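Local structure of histone deacetylase complex subunit SAP18 (Mus musculus, 4A6Q) at residues Leu30-Asn36 and Tyr132-Ile137; Trp61-Lys67 and Asp117-Gln123; Gly84-Ala90 and Glu105-Ser111. The protein enhances SIN3-HDAC1-mediated transcriptional repression within the SIN3-repressing complex and is an auxiliary component of the splicing-dependent exon junction complex. All blocks are in the same frame, centred on the assembly; numbering follows the deposited sequence. Where two conformers were deposited one is given.

How the contacts relate
Contacts 1 and 3 belong to one mixed sheet, ordered 56-60, 28-35, 132-138, 86-94, 101-110. Their centres lie about 11 Å apart, and strands 132-138 and 86-94 join them directly: D134 N is 2.8 Å from A90 O, a probable hydrogen bond. Contact 2 sits at the start of helix 66-76, its centre about 12 Å from that of contact 3 and about 15 Å from that of contact 1. It reaches the edge strand of contact 3 at two polar points, D117 OD2 to S108 N (3.0 Å) and K67 NZ to M110 O (2.8 Å). The later segment of each contact lies in residues 93-143, a region implicated by similarity in splicing regulation.

Contact 1 (Leu30-Asn36 and Tyr132-Ile137); sequences LRVFTTN and YLDIAI. With IPA (isopropyl alcohol), chain B.
Y132 meets F33 in a T-shaped pair: the edge of the F33 ring points at the face of the Y132 ring, with centroids 5.5 Å apart and planes at 82°. Beside it the R31 side chain runs in the same direction as Y132, bringing NH1 within 3.8 Å of Y132 CE1, while R31 NE is held by a salt bridge to E55. At L133 the backbone ladder begins. Its N donates to R31 O and its O accepts from F33 N, a 2.8 Å bond. L133 CG is anti to the backbone N (chi1 -163°), which carries CD2 to the methyl groups of L30 and V32 on the face covered by L69 of helix 66-76. This in-register parallel pairing of 28-35 with 132-138, strand axes 24° apart, is the central pair of the ubiquitin-like sheet, where first and last strands lie side by side. D134 is on the other face. Its OD1 passes 3.4 Å from F33 CB, and the buried carboxylate is satisfied by H41 at OD1 and H40 at OD2. I135 N binds F33 O, and its CD1 packs on V32 CG1 at 3.6 Å, with V73 of the helix nearby. A136 CB lies 3.5 Å from T35 OG1, a hydroxyl that bonds R39 O and accepts a hydrogen bond from a water. I137 N donates to T35 O. The same water also donates to I137 O, and a second water joins that oxygen to N36 O. Close by, T34 OG1 hydrogen-bonds O2 of an isopropyl alcohol, probably from the crystallisation liquor; its C1 lies near I137 CD1.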
loop_
_atom_site.group_PDB
_atom_site.type_symbol
_atom_site.label_atom_id
_atom_site.label_comp_id
_atom_site.label_asym_id
_atom_site.label_seq_id
_atom_site.Cartn_x
_atom_site.Cartn_y
_atom_site.Cartn_z
ATOM N N LEU A 30 -7.066 4.941 6.522
ATOM C CA LEU A 30 -5.958 4.044 6.167
ATOM C C LEU A 30 -4.999 3.931 7.358
ATOM O O LEU A 30 -4.555 4.930 7.873
ATOM C CB LEU A 30 -5.223 4.657 4.987
ATOM C CG LEU A 30 -3.967 3.929 4.473
ATOM C CD1 LEU A 30 -4.379 2.572 3.917
ATOM C CD2 LEU A 30 -3.227 4.765 3.453
ATOM N N ARG A 31 -4.700 2.705 7.775
ATOM C CA ARG A 31 -3.765 2.458 8.887
ATOM C C ARG A 31 -2.419 2.048 8.294
ATOM O O ARG A 31 -2.330 1.049 7.563
ATOM C CB ARG A 31 -4.320 1.354 9.791
ATOM C CG ARG A 31 -5.711 1.730 10.404
ATOM C CD ARG A 31 -6.284 0.596 11.250
ATOM N NE ARG A 31 -5.508 0.399 12.468
ATOM C CZ ARG A 31 -5.748 -0.544 13.373
ATOM N NH1 ARG A 31 -6.750 -1.408 13.203
ATOM N NH2 ARG A 31 -4.964 -0.640 14.440
ATOM N N VAL A 32 -1.400 2.859 8.561
ATOM C CA VAL A 32 -0.074 2.672 7.962
ATOM C C VAL A 32 0.916 2.328 9.056
ATOM O O VAL A 32 0.989 3.011 10.074
ATOM C CB VAL A 32 0.373 3.986 7.308
ATOM C CG1 VAL A 32 1.755 3.831 6.678
ATOM C CG2 VAL A 32 -0.640 4.403 6.240
ATOM N N PHE A 33 1.639 1.233 8.864
ATOM C CA PHE A 33 2.663 0.828 9.790
ATOM C C PHE A 33 3.975 1.020 9.078
ATOM O O PHE A 33 4.023 0.904 7.855
ATOM C CB PHE A 33 2.434 -0.635 10.181
ATOM C CG PHE A 33 1.099 -0.848 10.868
ATOM C CD1 PHE A 33 -0.044 -1.108 10.134
ATOM C CD2 PHE A 33 0.991 -0.736 12.251
ATOM C CE1 PHE A 33 -1.265 -1.272 10.752
ATOM C CE2 PHE A 33 -0.226 -0.917 12.885
ATOM C CZ PHE A 33 -1.366 -1.153 12.127
ATOM N N THR A 34 5.002 1.349 9.836
ATOM C CA THR A 34 6.301 1.651 9.221
ATOM C C THR A 34 7.421 0.931 9.959
ATOM O O THR A 34 7.309 0.621 11.147
ATOM C CB THR A 34 6.622 3.192 9.167
ATOM O OG1 THR A 34 6.599 3.752 10.491
ATOM C CG2 THR A 34 5.595 3.955 8.310
ATOM N N THR A 35 8.505 0.656 9.236
ATOM C CA THR A 35 9.711 0.128 9.869
ATOM C C THR A 35 10.925 0.929 9.454
ATOM O O THR A 35 10.906 1.631 8.438
ATOM C CB THR A 35 10.002 -1.349 9.489
ATOM O OG1 THR A 35 10.436 -1.410 8.112
ATOM C CG2 THR A 35 8.785 -2.216 9.672
ATOM N N ASN A 36 11.989 0.800 10.257
ATOM C CA ASN A 36 13.309 1.334 9.862
ATOM C C ASN A 36 14.448 0.333 10.017
ATOM O O ASN A 36 15.608 0.721 10.104
ATOM C CB ASN A 36 13.612 2.662 10.569
ATOM C CG ASN A 36 13.697 2.532 12.089
ATOM O OD1 ASN A 36 13.575 1.449 12.660
ATOM N ND2 ASN A 36 13.916 3.661 12.752
ATOM N N TYR A 132 -4.188 -3.353 5.889
ATOM C CA TYR A 132 -3.197 -2.386 6.401
ATOM C C TYR A 132 -2.143 -2.100 5.351
ATOM O O TYR A 132 -1.921 -2.917 4.431
ATOM C CB TYR A 132 -2.505 -2.916 7.662
ATOM C CG TYR A 132 -3.462 -3.481 8.693
ATOM C CD1 TYR A 132 -4.460 -2.696 9.217
ATOM C CD2 TYR A 132 -3.326 -4.776 9.152
ATOM C CE1 TYR A 132 -5.351 -3.197 10.171
ATOM C CE2 TYR A 132 -4.199 -5.278 10.093
ATOM C CZ TYR A 132 -5.196 -4.478 10.607
ATOM O OH TYR A 132 -6.088 -4.967 11.561
ATOM N N LEU A 133 -1.511 -0.931 5.450
ATOM C CA LEU A 133 -0.359 -0.637 4.585
ATOM C C LEU A 133 0.915 -0.667 5.403
ATOM O O LEU A 133 0.963 -0.114 6.497
ATOM C CB LEU A 133 -0.541 0.754 3.985
ATOM C CG LEU A 133 0.312 1.100 2.777
ATOM C CD1 LEU A 133 -0.075 0.235 1.550
ATOM C CD2 LEU A 133 0.069 2.588 2.470
ATOM N N ASP A 134 1.950 -1.351 4.903
ATOM C CA ASP A 134 3.210 -1.441 5.652
ATOM C C ASP A 134 4.288 -0.800 4.803
ATOM O O ASP A 134 4.423 -1.125 3.624
ATOM C CB ASP A 134 3.570 -2.917 5.898
ATOM C CG ASP A 134 4.556 -3.094 7.021
ATOM O OD1 ASP A 134 4.230 -2.755 8.163
ATOM O OD2 ASP A 134 5.663 -3.628 6.798
ATOM N N ILE A 135 5.055 0.112 5.372
ATOM C CA ILE A 135 6.101 0.785 4.599
ATOM C C ILE A 135 7.442 0.582 5.277
ATOM O O ILE A 135 7.639 1.004 6.407
ATOM C CB ILE A 135 5.830 2.299 4.468
ATOM C CG1 ILE A 135 4.400 2.548 3.997
ATOM C CG2 ILE A 135 6.880 2.942 3.544
ATOM C CD1 ILE A 135 4.064 4.043 3.962
ATOM N N ALA A 136 8.365 -0.077 4.585
ATOM C CA ALA A 136 9.704 -0.260 5.102
ATOM C C ALA A 136 10.555 0.888 4.553
ATOM O O ALA A 136 10.696 1.028 3.331
ATOM C CB ALA A 136 10.266 -1.609 4.649
ATOM N N ILE A 137 11.086 1.719 5.443
ATOM C CA ILE A 137 11.826 2.912 5.012
ATOM C C ILE A 137 13.302 2.611 5.216
ATOM O O ILE A 137 13.704 2.149 6.289
ATOM C CB ILE A 137 11.416 4.129 5.836
ATOM C CG1 ILE A 137 9.897 4.331 5.746
ATOM C CG2 ILE A 137 12.144 5.403 5.323
ATOM C CD1 ILE A 137 9.354 5.447 6.653
HETATM C C1 IPA B . 9.782 5.366 10.705
HETATM C C2 IPA B . 9.947 4.401 11.874
HETATM C C3 IPA B . 9.516 5.108 13.154
HETATM O O2 IPA B . 9.131 3.256 11.687
HETATM O O HOH W 1 12.864 -0.462 6.989
HETATM O O HOH W 2 16.281 1.546 7.621
#

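Contact 2 (Trp61-Lys67 and Asp117-Gln123); sequences WMDATLK and DDSMTLQ
W61 touches the other segment through its carbonyl oxygen, which rests against L122 CD1, whereas its indole nitrogen bonds T25 O. M62, a selenomethionine, folds back at chi2 and chi3 (-69° and -54°), laying CE 3.6 Å from Q123 CA. Its carbonyl O is gripped by Q123 N at 2.8 Å, and the Q123 side chain then stretches alongside that carbonyl until NE2 reaches E17 and K18. D63 offers mainly backbone: its O meets T121 CG2 at 3.5 Å, while the carboxylate turns away from the loop, to a salt bridge with R22 and the backbone N of I20. A64 O accepts L122 N, with the CA-H of T121 also directed at it, and A64 CB packs on L122 CD1. T65 lies across from T121 in a single backbone bridge, flanked by L122 N to A64 O and by L66 N to M120 O (3.0 Å). The CB of T65 sits 3.4 Å from D118 O, and its OG1 caps E68 N. L66 directs CD1 at D117 O and SE of M120, in the direction of I106 and T109. K67 N donates to D118 O over a longer 3.3 Å. The lysine methylenes lie along the D118 carboxylate, with K67 CG 3.6 Å from D118 CG. K67 NZ, however, is 4.6 Å from D118 OD2, beyond a salt bridge; it bonds M110 O, and D118 OD2 takes G115 N. The result is a threonine N-cap, opening helix 66-76 and bridged to the loop that precedes strand 132-138, its chain running the opposite way, an arrangement that probably resembles the helix start in ubiquitin.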
loop_
_atom_site.group_PDB
_atom_site.type_symbol
_atom_site.label_atom_id
_atom_site.label_comp_id
_atom_site.label_asym_id
_atom_site.label_seq_id
_atom_site.Cartn_x
_atom_site.Cartn_y
_atom_site.Cartn_z
ATOM N N TRP A 61 -8.358 8.265 -0.182
ATOM C CA TRP A 61 -9.306 7.676 -1.123
ATOM C C TRP A 61 -8.645 6.522 -1.897
ATOM O O TRP A 61 -7.441 6.322 -1.795
ATOM C CB TRP A 61 -9.827 8.728 -2.099
ATOM C CG TRP A 61 -10.668 9.793 -1.446
ATOM C CD1 TRP A 61 -12.053 9.817 -1.324
ATOM C CD2 TRP A 61 -10.189 10.981 -0.820
ATOM N NE1 TRP A 61 -12.433 10.960 -0.651
ATOM C CE2 TRP A 61 -11.313 11.688 -0.335
ATOM C CE3 TRP A 61 -8.908 11.531 -0.630
ATOM C CZ2 TRP A 61 -11.198 12.912 0.327
ATOM C CZ3 TRP A 61 -8.799 12.724 0.026
ATOM C CH2 TRP A 61 -9.931 13.408 0.507
HETATM N N MSE A 62 -9.434 5.745 -2.642
HETATM C CA MSE A 62 -8.924 4.561 -3.351
HETATM C C MSE A 62 -7.937 4.890 -4.464
HETATM O O MSE A 62 -7.229 4.002 -4.919
HETATM C CB MSE A 62 -10.087 3.719 -3.913
HETATM C CG MSE A 62 -10.960 3.121 -2.851
HETATM SE SE MSE A 62 -9.961 1.773 -1.912
HETATM C CE MSE A 62 -9.380 0.648 -3.375
ATOM N N ASP A 63 -7.906 6.142 -4.908
ATOM C CA ASP A 63 -6.921 6.569 -5.924
ATOM C C ASP A 63 -5.711 7.257 -5.321
ATOM O O ASP A 63 -4.930 7.908 -6.046
ATOM C CB ASP A 63 -7.598 7.396 -7.054
ATOM C CG ASP A 63 -8.115 8.757 -6.589
ATOM O OD1 ASP A 63 -8.171 9.009 -5.353
ATOM O OD2 ASP A 63 -8.473 9.573 -7.467
ATOM N N ALA A 64 -5.526 7.103 -4.007
ATOM C CA ALA A 64 -4.289 7.551 -3.387
ATOM C C ALA A 64 -3.083 6.865 -4.071
ATOM O O ALA A 64 -3.081 5.647 -4.269
ATOM C CB ALA A 64 -4.292 7.226 -1.914
ATOM N N THR A 65 -2.050 7.652 -4.369
ATOM C CA THR A 65 -0.808 7.121 -4.996
ATOM C C THR A 65 0.291 6.937 -3.975
ATOM O O THR A 65 0.260 7.518 -2.878
ATOM C CB THR A 65 -0.266 8.062 -6.067
ATOM O OG1 THR A 65 0.148 9.290 -5.456
ATOM C CG2 THR A 65 -1.357 8.351 -7.117
ATOM N N LEU A 66 1.272 6.114 -4.329
ATOM C CA LEU A 66 2.381 5.932 -3.398
ATOM C C LEU A 66 3.065 7.268 -3.047
ATOM O O LEU A 66 3.450 7.494 -1.870
ATOM C CB LEU A 66 3.416 4.935 -3.950
ATOM C CG LEU A 66 2.870 3.549 -4.228
ATOM C CD1 LEU A 66 4.032 2.626 -4.523
ATOM C CD2 LEU A 66 2.003 3.003 -3.088
ATOM N N LYS A 67 3.256 8.164 -4.018
ATOM C CA LYS A 67 3.888 9.464 -3.758
ATOM C C LYS A 67 3.074 10.349 -2.825
ATOM O O LYS A 67 3.595 11.027 -1.941
ATOM C CB LYS A 67 4.125 10.234 -5.067
ATOM C CG LYS A 67 5.505 10.124 -5.678
ATOM C CD LYS A 67 6.680 10.348 -4.717
ATOM C CE LYS A 67 7.989 10.310 -5.501
ATOM N NZ LYS A 67 9.214 10.623 -4.698
ATOM N N ASP A 117 6.787 3.675 -9.965
ATOM C CA ASP A 117 5.617 3.319 -9.137
ATOM C C ASP A 117 5.002 4.549 -8.479
ATOM O O ASP A 117 4.088 4.415 -7.658
ATOM C CB ASP A 117 5.953 2.311 -8.026
ATOM C CG ASP A 117 6.503 1.009 -8.543
ATOM O OD1 ASP A 117 6.158 0.622 -9.682
ATOM O OD2 ASP A 117 7.274 0.371 -7.791
ATOM N N ASP A 118 5.479 5.752 -8.818
ATOM C CA ASP A 118 5.026 6.947 -8.114
ATOM C C ASP A 118 3.504 7.135 -8.176
ATOM O O ASP A 118 2.890 7.606 -7.199
ATOM C CB ASP A 118 5.680 8.198 -8.693
ATOM C CG ASP A 118 7.144 8.287 -8.369
ATOM O OD1 ASP A 118 7.681 7.415 -7.667
ATOM O OD2 ASP A 118 7.735 9.291 -8.816
ATOM N N SER A 119 2.924 6.798 -9.317
ATOM C CA SER A 119 1.487 6.999 -9.527
ATOM C C SER A 119 0.664 5.739 -9.275
ATOM O O SER A 119 -0.535 5.689 -9.601
ATOM C CB SER A 119 1.230 7.471 -10.958
ATOM O OG SER A 119 1.532 6.438 -11.872
HETATM N N MSE A 120 1.293 4.706 -8.751
HETATM C CA MSE A 120 0.566 3.512 -8.394
HETATM C C MSE A 120 -0.454 3.779 -7.291
HETATM O O MSE A 120 -0.127 4.330 -6.243
HETATM C CB MSE A 120 1.538 2.416 -7.948
HETATM C CG MSE A 120 0.823 1.181 -7.447
HETATM SE SE MSE A 120 2.078 -0.143 -6.863
HETATM C CE MSE A 120 2.790 -0.614 -8.568
ATOM N N THR A 121 -1.694 3.344 -7.517
ATOM C CA THR A 121 -2.763 3.639 -6.578
ATOM C C THR A 121 -3.172 2.449 -5.755
ATOM O O THR A 121 -2.948 1.278 -6.118
ATOM C CB THR A 121 -4.040 4.061 -7.329
ATOM O OG1 THR A 121 -4.447 3.004 -8.175
ATOM C CG2 THR A 121 -3.807 5.324 -8.159
ATOM N N LEU A 122 -3.788 2.741 -4.612
ATOM C CA LEU A 122 -4.374 1.666 -3.815
ATOM C C LEU A 122 -5.330 0.795 -4.633
ATOM O O LEU A 122 -5.260 -0.453 -4.582
ATOM C CB LEU A 122 -5.087 2.234 -2.588
ATOM C CG LEU A 122 -4.218 2.992 -1.578
ATOM C CD1 LEU A 122 -5.131 3.633 -0.542
ATOM C CD2 LEU A 122 -3.186 2.125 -0.877
ATOM N N GLN A 123 -6.208 1.412 -5.401
ATOM C CA GLN A 123 -7.176 0.615 -6.165
ATOM C C GLN A 123 -6.541 -0.302 -7.224
ATOM O O GLN A 123 -7.033 -1.421 -7.458
ATOM C CB GLN A 123 -8.278 1.500 -6.752
ATOM C CG GLN A 123 -7.757 2.483 -7.793
ATOM C CD GLN A 123 -8.766 3.496 -8.237
ATOM O OE1 GLN A 123 -9.902 3.527 -7.733
ATOM N NE2 GLN A 123 -8.363 4.352 -9.178
HETATM O O HOH W 3 10.082 7.873 -6.512
#

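Contact 3 (Gly84-Ala90 and Glu105-Ser111); sequences GTHFNFA and EIGSTMS
F89 faces both I106 and G107 across the hairpin, the signature of a classic beta bulge. Its O accepts I106 N and its N donates to G107 O, each bond 2.8 Å long, so two residues of strand 105-110 answer one of strand 86-90. I106 CG1 stands between the backbone N and the carbonyl carbon (chi1 56°) and from there packs on F89 CB at 3.7 Å. This is the tightly packed face. F87, F89 and T109 share it beneath helix 66-76, with T109 OG1 3.5 Å from F87 CB and near the edge of the F89 ring, and with L66 and T70 closing over it. The S111 hydroxyl, in the conformer given, reaches the F87 ring edge 3.3 Å from CE1 while bonding A80 O. The other face is looser and more polar. There H86, N88, E105, S108 and M110 are partly or fully exposed, and the last three were deposited in two conformers. With CG anti to the backbone N (chi1 -172°), the H86 ring leans toward the partner strand, T109 O over one face and N88 ND2 in plane at its edge. In the conformers given, M110 CE is 4.0 Å from H86 CD2, and S108 CB 3.6 Å from H86 NE2. With an alanine at H86, those two contacts would probably be lost. N88 OD1, near E105 CG in the conformer given, hydrogen-bonds H40. Beyond the strand, G84 N binds S111 O, and the positive phi of G84 (99°) would jam a CB against the preceding carbonyl. With S111 N to T85 O and the reciprocal F87-T109 pair, six backbone bonds set the register; side chains are mostly aromatic and apolar toward the helix, more polar opposite, where paired conformers at three residues suggest some freedom.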
loop_
_atom_site.group_PDB
_atom_site.type_symbol
_atom_site.label_atom_id
_atom_site.label_comp_id
_atom_site.label_asym_id
_atom_site.label_seq_id
_atom_site.Cartn_x
_atom_site.Cartn_y
_atom_site.Cartn_z
ATOM N N GLY A 84 16.972 10.335 -1.784
ATOM C CA GLY A 84 17.428 8.967 -1.885
ATOM C C GLY A 84 16.797 7.988 -0.917
ATOM O O GLY A 84 17.011 6.782 -1.058
ATOM N N THR A 85 16.101 8.494 0.094
ATOM C CA THR A 85 15.440 7.611 1.053
ATOM C C THR A 85 14.444 6.738 0.307
ATOM O O THR A 85 13.707 7.225 -0.531
ATOM C CB THR A 85 14.720 8.447 2.135
ATOM O OG1 THR A 85 15.707 9.198 2.860
ATOM C CG2 THR A 85 14.011 7.523 3.114
ATOM N N HIS A 86 14.428 5.439 0.627
ATOM C CA HIS A 86 13.634 4.470 -0.113
ATOM C C HIS A 86 12.435 4.021 0.711
ATOM O O HIS A 86 12.549 3.730 1.895
ATOM C CB HIS A 86 14.533 3.268 -0.418
ATOM C CG HIS A 86 13.935 2.247 -1.330
ATOM N ND1 HIS A 86 13.228 1.151 -0.879
ATOM C CD2 HIS A 86 14.035 2.095 -2.675
ATOM C CE1 HIS A 86 12.867 0.404 -1.911
ATOM N NE2 HIS A 86 13.360 0.946 -3.009
ATOM N N PHE A 87 11.271 4.052 0.075
ATOM C CA PHE A 87 10.035 3.605 0.719
ATOM C C PHE A 87 9.477 2.385 0.023
ATOM O O PHE A 87 9.080 2.464 -1.141
ATOM C CB PHE A 87 9.005 4.729 0.624
ATOM C CG PHE A 87 9.416 6.002 1.306
ATOM C CD1 PHE A 87 10.269 6.913 0.659
ATOM C CD2 PHE A 87 8.940 6.310 2.580
ATOM C CE1 PHE A 87 10.628 8.112 1.289
ATOM C CE2 PHE A 87 9.294 7.495 3.204
ATOM C CZ PHE A 87 10.154 8.396 2.562
ATOM N N ASN A 88 9.458 1.241 0.707
ATOM C CA ASN A 88 8.972 0.014 0.108
ATOM C C ASN A 88 7.601 -0.314 0.662
ATOM O O ASN A 88 7.450 -0.514 1.857
ATOM C CB ASN A 88 9.930 -1.130 0.455
ATOM C CG ASN A 88 9.694 -2.369 -0.378
ATOM O OD1 ASN A 88 8.706 -3.087 -0.209
ATOM N ND2 ASN A 88 10.645 -2.663 -1.249
ATOM N N PHE A 89 6.597 -0.318 -0.206
ATOM C CA PHE A 89 5.199 -0.504 0.244
ATOM C C PHE A 89 4.720 -1.946 0.084
ATOM O O PHE A 89 4.973 -2.585 -0.962
ATOM C CB PHE A 89 4.252 0.342 -0.615
ATOM C CG PHE A 89 4.279 1.818 -0.341
ATOM C CD1 PHE A 89 5.327 2.610 -0.788
ATOM C CD2 PHE A 89 3.208 2.422 0.332
ATOM C CE1 PHE A 89 5.319 4.003 -0.572
ATOM C CE2 PHE A 89 3.205 3.818 0.540
ATOM C CZ PHE A 89 4.258 4.580 0.098
ATOM N N ALA A 90 3.940 -2.408 1.058
ATOM C CA ALA A 90 3.296 -3.707 0.986
ATOM C C ALA A 90 1.896 -3.595 1.566
ATOM O O ALA A 90 1.680 -2.787 2.463
ATOM C CB ALA A 90 4.082 -4.741 1.770
ATOM N N GLU A 105 4.091 -7.357 -1.359
ATOM C CA GLU A 105 4.829 -6.157 -1.730
ATOM C C GLU A 105 4.245 -5.589 -3.007
ATOM O O GLU A 105 3.990 -6.330 -3.959
ATOM C CB GLU A 105 6.309 -6.494 -1.950
ATOM C CG GLU A 105 7.179 -5.265 -2.245
ATOM C CD GLU A 105 7.283 -4.932 -3.734
ATOM O OE1 GLU A 105 6.866 -5.749 -4.579
ATOM O OE2 GLU A 105 7.803 -3.845 -4.074
ATOM N N ILE A 106 4.039 -4.265 -3.052
ATOM C CA ILE A 106 3.414 -3.670 -4.235
ATOM C C ILE A 106 4.304 -2.713 -5.055
ATOM O O ILE A 106 4.181 -2.653 -6.275
ATOM C CB ILE A 106 2.050 -2.932 -3.932
ATOM C CG1 ILE A 106 2.209 -1.859 -2.859
ATOM C CG2 ILE A 106 1.003 -3.953 -3.472
ATOM C CD1 ILE A 106 0.943 -0.953 -2.690
ATOM N N GLY A 107 5.204 -2.004 -4.416
ATOM C CA GLY A 107 5.965 -0.988 -5.152
ATOM C C GLY A 107 6.784 -0.129 -4.239
ATOM O O GLY A 107 6.730 -0.253 -3.014
ATOM N N SER A 108 7.592 0.778 -4.822
ATOM C CA SER A 108 8.449 1.622 -3.998
ATOM C C SER A 108 8.619 2.992 -4.609
ATOM O O SER A 108 8.382 3.194 -5.807
ATOM C CB SER A 108 9.836 1.009 -3.777
ATOM O OG SER A 108 10.501 0.845 -5.004
ATOM N N THR A 109 9.008 3.918 -3.760
ATOM C CA THR A 109 9.309 5.279 -4.190
ATOM C C THR A 109 10.604 5.726 -3.501
ATOM O O THR A 109 11.111 5.073 -2.590
ATOM C CB THR A 109 8.228 6.269 -3.777
ATOM O OG1 THR A 109 8.121 6.295 -2.356
ATOM C CG2 THR A 109 6.867 5.956 -4.382
HETATM N N MSE A 110 11.149 6.858 -3.959
HETATM C CA MSE A 110 12.362 7.394 -3.391
HETATM C C MSE A 110 12.264 8.907 -3.277
HETATM O O MSE A 110 11.802 9.574 -4.197
HETATM C CB MSE A 110 13.526 7.017 -4.288
HETATM C CG MSE A 110 14.778 7.646 -3.878
HETATM SE SE MSE A 110 16.142 6.863 -4.922
HETATM C CE MSE A 110 16.320 5.175 -3.942
ATOM N N SER A 111 12.679 9.438 -2.135
ATOM C CA SER A 111 12.663 10.881 -1.922
ATOM C C SER A 111 13.485 11.625 -2.954
ATOM O O SER A 111 14.643 11.313 -3.146
ATOM C CB SER A 111 13.217 11.206 -0.539
ATOM O OG SER A 111 12.286 10.827 0.440
#